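Long-range contact in F420-H2 Dependent Reductase A (Mycobacterium smegmatis str. MC2 155, PDB 3H96), which is an F420H2-dependent reductase from mycobacterial families that degrade aflatoxins, and probably reduces quinones: residues M51-F65 with R110-F122. Sequence-based numbering, arbitrary orientation.
Sequences MYLPSDDDPGTIYVF and RIYSEQARRYPGF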
# COMPACT_ATOMS: atom_id res chain seq x y z
N MSE A 51 -1.33 4.44 -2.41
CA MSE A 51 -2.75 4.16 -2.58
C MSE A 51 -3.21 2.91 -1.81
O MSE A 51 -2.41 2.02 -1.52
CB MSE A 51 -3.01 3.94 -4.07
CG MSE A 51 -2.99 5.27 -4.89
SE MSE A 51 -3.54 4.75 -6.74
CE MSE A 51 -3.22 6.45 -7.76
N TYR A 52 -4.49 2.84 -1.48
CA TYR A 52 -5.05 1.56 -1.10
C TYR A 52 -6.35 1.26 -1.80
O TYR A 52 -6.96 2.15 -2.36
CB TYR A 52 -5.25 1.52 0.43
CG TYR A 52 -6.38 2.34 0.92
CD1 TYR A 52 -7.70 1.81 0.95
CD2 TYR A 52 -6.16 3.62 1.39
CE1 TYR A 52 -8.77 2.54 1.43
CE2 TYR A 52 -7.24 4.40 1.87
CZ TYR A 52 -8.53 3.87 1.91
OH TYR A 52 -9.55 4.67 2.43
N LEU A 53 -6.79 0.01 -1.74
CA LEU A 53 -8.11 -0.33 -2.23
C LEU A 53 -8.88 -0.80 -1.03
O LEU A 53 -8.44 -1.75 -0.35
CB LEU A 53 -7.99 -1.46 -3.27
CG LEU A 53 -9.36 -1.93 -3.85
CD1 LEU A 53 -9.89 -0.86 -4.85
CD2 LEU A 53 -9.13 -3.20 -4.64
N PRO A 54 -10.05 -0.18 -0.77
CA PRO A 54 -10.80 -0.73 0.37
C PRO A 54 -11.40 -2.14 0.12
O PRO A 54 -11.66 -2.58 -1.00
CB PRO A 54 -11.89 0.32 0.68
CG PRO A 54 -11.92 1.36 -0.64
CD PRO A 54 -10.69 0.95 -1.49
N SER A 55 -11.50 -2.93 1.19
CA SER A 55 -12.01 -4.27 1.07
C SER A 55 -13.48 -4.18 0.67
O SER A 55 -14.21 -3.42 1.19
CB SER A 55 -11.90 -5.06 2.36
OG SER A 55 -12.70 -6.17 2.34
N ASP A 56 -13.90 -4.98 -0.26
CA ASP A 56 -15.33 -4.95 -0.54
C ASP A 56 -16.18 -5.83 0.41
O ASP A 56 -17.41 -5.81 0.31
CB ASP A 56 -15.64 -5.32 -1.98
CG ASP A 56 -15.44 -4.17 -2.96
OD1 ASP A 56 -15.11 -4.51 -4.14
OD2 ASP A 56 -15.63 -2.94 -2.61
N ASP A 57 -15.52 -6.56 1.33
CA ASP A 57 -16.14 -7.66 2.12
C ASP A 57 -16.06 -7.42 3.60
O ASP A 57 -16.78 -8.04 4.36
CB ASP A 57 -15.39 -9.02 1.93
CG ASP A 57 -15.45 -9.54 0.51
OD1 ASP A 57 -14.39 -9.60 -0.20
OD2 ASP A 57 -16.57 -9.90 0.08
N ASP A 58 -15.10 -6.59 4.01
CA ASP A 58 -14.77 -6.45 5.41
C ASP A 58 -14.40 -4.99 5.76
O ASP A 58 -13.33 -4.47 5.36
CB ASP A 58 -13.63 -7.43 5.80
CG ASP A 58 -13.41 -7.50 7.30
OD1 ASP A 58 -12.25 -7.78 7.70
OD2 ASP A 58 -14.39 -7.32 8.06
N PRO A 59 -15.31 -4.33 6.48
CA PRO A 59 -15.07 -2.97 6.96
C PRO A 59 -13.84 -3.02 7.87
O PRO A 59 -13.67 -3.97 8.63
CB PRO A 59 -16.33 -2.64 7.78
CG PRO A 59 -17.41 -3.59 7.20
CD PRO A 59 -16.65 -4.84 6.84
N GLY A 60 -13.00 -2.01 7.80
CA GLY A 60 -11.77 -2.06 8.62
C GLY A 60 -10.56 -2.73 7.96
O GLY A 60 -9.43 -2.53 8.44
N THR A 61 -10.75 -3.42 6.83
CA THR A 61 -9.59 -4.01 6.03
C THR A 61 -9.29 -3.18 4.78
O THR A 61 -10.22 -2.81 4.10
CB THR A 61 -9.86 -5.51 5.67
OG1 THR A 61 -9.92 -6.24 6.89
CG2 THR A 61 -8.72 -6.15 4.84
N ILE A 62 -8.01 -2.87 4.48
CA ILE A 62 -7.64 -2.19 3.23
C ILE A 62 -6.56 -3.07 2.61
O ILE A 62 -5.91 -3.84 3.31
CB ILE A 62 -7.17 -0.69 3.43
CG1 ILE A 62 -5.90 -0.57 4.29
CG2 ILE A 62 -8.36 0.19 4.06
CD1 ILE A 62 -5.24 0.89 4.29
N TYR A 63 -6.40 -2.96 1.30
CA TYR A 63 -5.38 -3.70 0.57
C TYR A 63 -4.35 -2.75 0.02
O TYR A 63 -4.73 -1.72 -0.53
CB TYR A 63 -6.05 -4.42 -0.61
CG TYR A 63 -6.99 -5.45 -0.15
CD1 TYR A 63 -6.51 -6.57 0.54
CD2 TYR A 63 -8.37 -5.32 -0.34
CE1 TYR A 63 -7.38 -7.56 0.97
CE2 TYR A 63 -9.23 -6.28 0.11
CZ TYR A 63 -8.73 -7.39 0.76
OH TYR A 63 -9.59 -8.40 1.17
N VAL A 64 -3.04 -3.05 0.21
CA VAL A 64 -2.01 -2.22 -0.43
C VAL A 64 -1.23 -3.09 -1.43
O VAL A 64 -1.30 -4.32 -1.36
CB VAL A 64 -1.07 -1.54 0.57
CG1 VAL A 64 -1.89 -0.51 1.50
CG2 VAL A 64 -0.51 -2.55 1.52
N PHE A 65 -0.50 -2.44 -2.33
CA PHE A 65 0.04 -3.15 -3.51
C PHE A 65 1.46 -2.85 -3.50
O PHE A 65 1.84 -1.66 -3.64
CB PHE A 65 -0.62 -2.58 -4.81
CG PHE A 65 -2.10 -2.80 -4.83
CD1 PHE A 65 -2.65 -4.04 -5.31
CD2 PHE A 65 -2.95 -1.89 -4.22
CE1 PHE A 65 -4.00 -4.30 -5.22
CE2 PHE A 65 -4.34 -2.16 -4.14
CZ PHE A 65 -4.86 -3.34 -4.64
N ARG A 110 -7.92 -11.32 -7.91
CA ARG A 110 -9.13 -10.60 -7.98
C ARG A 110 -9.00 -9.20 -7.42
O ARG A 110 -9.52 -8.26 -8.01
CB ARG A 110 -10.40 -11.37 -7.53
CG ARG A 110 -10.59 -11.49 -6.10
CD ARG A 110 -12.01 -11.94 -5.76
NE ARG A 110 -12.00 -12.67 -4.49
CZ ARG A 110 -11.74 -12.11 -3.31
NH1 ARG A 110 -11.46 -10.82 -3.24
NH2 ARG A 110 -11.75 -12.85 -2.20
N ILE A 111 -8.29 -9.04 -6.31
CA ILE A 111 -8.15 -7.70 -5.71
C ILE A 111 -7.24 -6.85 -6.64
O ILE A 111 -7.57 -5.70 -6.93
CB ILE A 111 -7.59 -7.80 -4.32
CG1 ILE A 111 -8.62 -8.46 -3.38
CG2 ILE A 111 -7.07 -6.44 -3.76
CD1 ILE A 111 -7.90 -9.17 -2.26
N TYR A 112 -6.15 -7.45 -7.14
CA TYR A 112 -5.33 -6.73 -8.09
C TYR A 112 -6.15 -6.35 -9.31
O TYR A 112 -6.03 -5.23 -9.77
CB TYR A 112 -4.10 -7.55 -8.54
CG TYR A 112 -3.01 -6.62 -9.04
CD1 TYR A 112 -3.02 -6.14 -10.37
CD2 TYR A 112 -1.99 -6.19 -8.16
CE1 TYR A 112 -2.03 -5.26 -10.81
CE2 TYR A 112 -0.98 -5.33 -8.58
CZ TYR A 112 -1.03 -4.87 -9.94
OH TYR A 112 -0.08 -4.03 -10.40
N SER A 113 -6.99 -7.25 -9.86
CA SER A 113 -7.80 -6.85 -11.03
C SER A 113 -8.70 -5.67 -10.78
O SER A 113 -8.86 -4.89 -11.64
CB SER A 113 -8.68 -7.96 -11.59
OG SER A 113 -7.85 -9.08 -11.71
N GLU A 114 -9.28 -5.56 -9.59
CA GLU A 114 -10.16 -4.40 -9.27
C GLU A 114 -9.33 -3.13 -9.21
O GLU A 114 -9.68 -2.07 -9.75
CB GLU A 114 -10.95 -4.64 -7.95
CG GLU A 114 -11.95 -3.50 -7.55
CD GLU A 114 -13.00 -3.19 -8.67
OE1 GLU A 114 -13.49 -2.02 -8.77
OE2 GLU A 114 -13.28 -4.10 -9.47
N GLN A 115 -8.17 -3.23 -8.57
CA GLN A 115 -7.29 -2.05 -8.54
C GLN A 115 -6.89 -1.59 -9.95
O GLN A 115 -6.95 -0.39 -10.27
CB GLN A 115 -6.03 -2.35 -7.72
CG GLN A 115 -5.06 -1.09 -7.57
CD GLN A 115 -5.64 0.11 -6.81
OE1 GLN A 115 -4.96 1.18 -6.68
NE2 GLN A 115 -6.84 0.00 -6.34
N ALA A 116 -6.50 -2.55 -10.79
CA ALA A 116 -6.09 -2.26 -12.18
C ALA A 116 -7.24 -1.75 -13.05
O ALA A 116 -7.03 -0.99 -14.03
CB ALA A 116 -5.46 -3.52 -12.85
N ARG A 117 -8.46 -2.18 -12.71
CA ARG A 117 -9.66 -1.69 -13.35
C ARG A 117 -9.84 -0.18 -13.07
O ARG A 117 -10.18 0.56 -13.97
CB ARG A 117 -10.89 -2.47 -12.90
CG ARG A 117 -12.17 -2.04 -13.63
CD ARG A 117 -13.31 -2.99 -13.37
NE ARG A 117 -14.38 -2.59 -12.41
CZ ARG A 117 -14.47 -1.54 -11.58
NH1 ARG A 117 -15.55 -1.36 -10.83
NH2 ARG A 117 -13.48 -0.69 -11.45
N ARG A 118 -9.63 0.22 -11.82
CA ARG A 118 -9.77 1.60 -11.38
C ARG A 118 -8.59 2.44 -11.84
O ARG A 118 -8.76 3.58 -12.22
CB ARG A 118 -9.85 1.66 -9.86
CG ARG A 118 -11.11 1.05 -9.36
CD ARG A 118 -11.17 0.98 -7.82
NE ARG A 118 -12.45 0.35 -7.53
CZ ARG A 118 -13.27 0.66 -6.54
NH1 ARG A 118 -12.94 1.60 -5.64
NH2 ARG A 118 -14.40 -0.04 -6.42
N TYR A 119 -7.40 1.85 -11.86
CA TYR A 119 -6.21 2.57 -12.24
C TYR A 119 -5.35 1.70 -13.15
O TYR A 119 -4.46 1.00 -12.67
CB TYR A 119 -5.42 2.91 -10.98
CG TYR A 119 -6.12 3.86 -10.06
CD1 TYR A 119 -6.83 3.43 -8.94
CD2 TYR A 119 -6.11 5.21 -10.35
CE1 TYR A 119 -7.51 4.36 -8.12
CE2 TYR A 119 -6.76 6.12 -9.52
CZ TYR A 119 -7.45 5.71 -8.41
OH TYR A 119 -8.08 6.69 -7.65
N PRO A 120 -5.59 1.77 -14.48
CA PRO A 120 -4.99 0.75 -15.35
C PRO A 120 -3.47 0.83 -15.48
O PRO A 120 -2.84 -0.09 -16.01
CB PRO A 120 -5.69 0.97 -16.69
CG PRO A 120 -7.02 1.55 -16.33
CD PRO A 120 -6.74 2.45 -15.10
N GLY A 121 -2.85 1.91 -14.97
CA GLY A 121 -1.38 1.87 -14.75
C GLY A 121 -0.92 0.60 -13.97
O GLY A 121 0.23 0.06 -14.20
N PHE A 122 -1.78 0.13 -13.07
CA PHE A 122 -1.45 -1.10 -12.33
C PHE A 122 -1.32 -2.33 -13.27
O PHE A 122 -0.51 -3.22 -12.98
CB PHE A 122 -2.39 -1.35 -11.17
CG PHE A 122 -2.05 -0.48 -9.95
CD1 PHE A 122 -1.25 -0.98 -8.92
CD2 PHE A 122 -2.49 0.85 -9.88
CE1 PHE A 122 -0.90 -0.16 -7.82
CE2 PHE A 122 -2.11 1.66 -8.79
CZ PHE A 122 -1.34 1.14 -7.77
O HOH W 1 -7.89 2.18 -5.11
O HOH W 2 -16.24 -2.58 -6.77
O HOH W 3 -11.85 -8.87 -0.62
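Helix-on-sheet packing in the FMN-binding-like fold of this reductase is exemplified where Leu53, Tyr63 and Phe65, from an antiparallel hairpin, meet Ile111 and Gln115 of helix 105-118. The axes of strand 61-65 and helix segment 110-118 come within 10.0 Å of each other and cross at -77°, with large side chains filling the space between. Gln115 CG meets two rings, making a CH-pi contact 3.8 Å from the centroid of the Phe65 ring, over its face, and lying over a face of the Phe122 ring. With CG anti to the backbone N (chi1 -177°) and a bend at chi2, the amide passes Leu53, NE2 coming 3.5 Å from Leu53 CD1. A water bridges that NE2 to the carbonyl O of Tyr52, giving the buried amide a polar link to the hairpin backbone. Phe65 also turns an edge toward the face of Tyr112 in an offset edge-to-face pair, planes at 81°; Tyr112 OH donates a hydrogen bond to Phe122 O (2.7 Å), tying helix 105-118 to helix 121-128. Toward the hairpin's loop, Ile111 CD1 makes a CH-pi contact over the Tyr63 ring, 3.8 Å from its centroid. Another water links Tyr63 OH, Asp57 OD1 and Arg110 NH1, while Arg110 NH2 forms a salt bridge with Asp107. Leu53 CD1 lies over a face of the Arg118 guanidinium, whose NE and NH2 hold Glu114 OE1 side-on in a salt bridge, NE reaching that oxygen's anti lone pair. At the far end, selenomethionine Met51 makes two Met-aromatic contacts, SE lying over the centre of the Tyr119 ring, 4.1 Å from its centroid, and at the edge of Phe122. Strand 137-142 pairs with strand 61-65 on the side away from strand 53-54, Val137 and Ala139 touching Phe65 and Tyr63, while Val64 and Ile62 reach Val33 of strand 32-38.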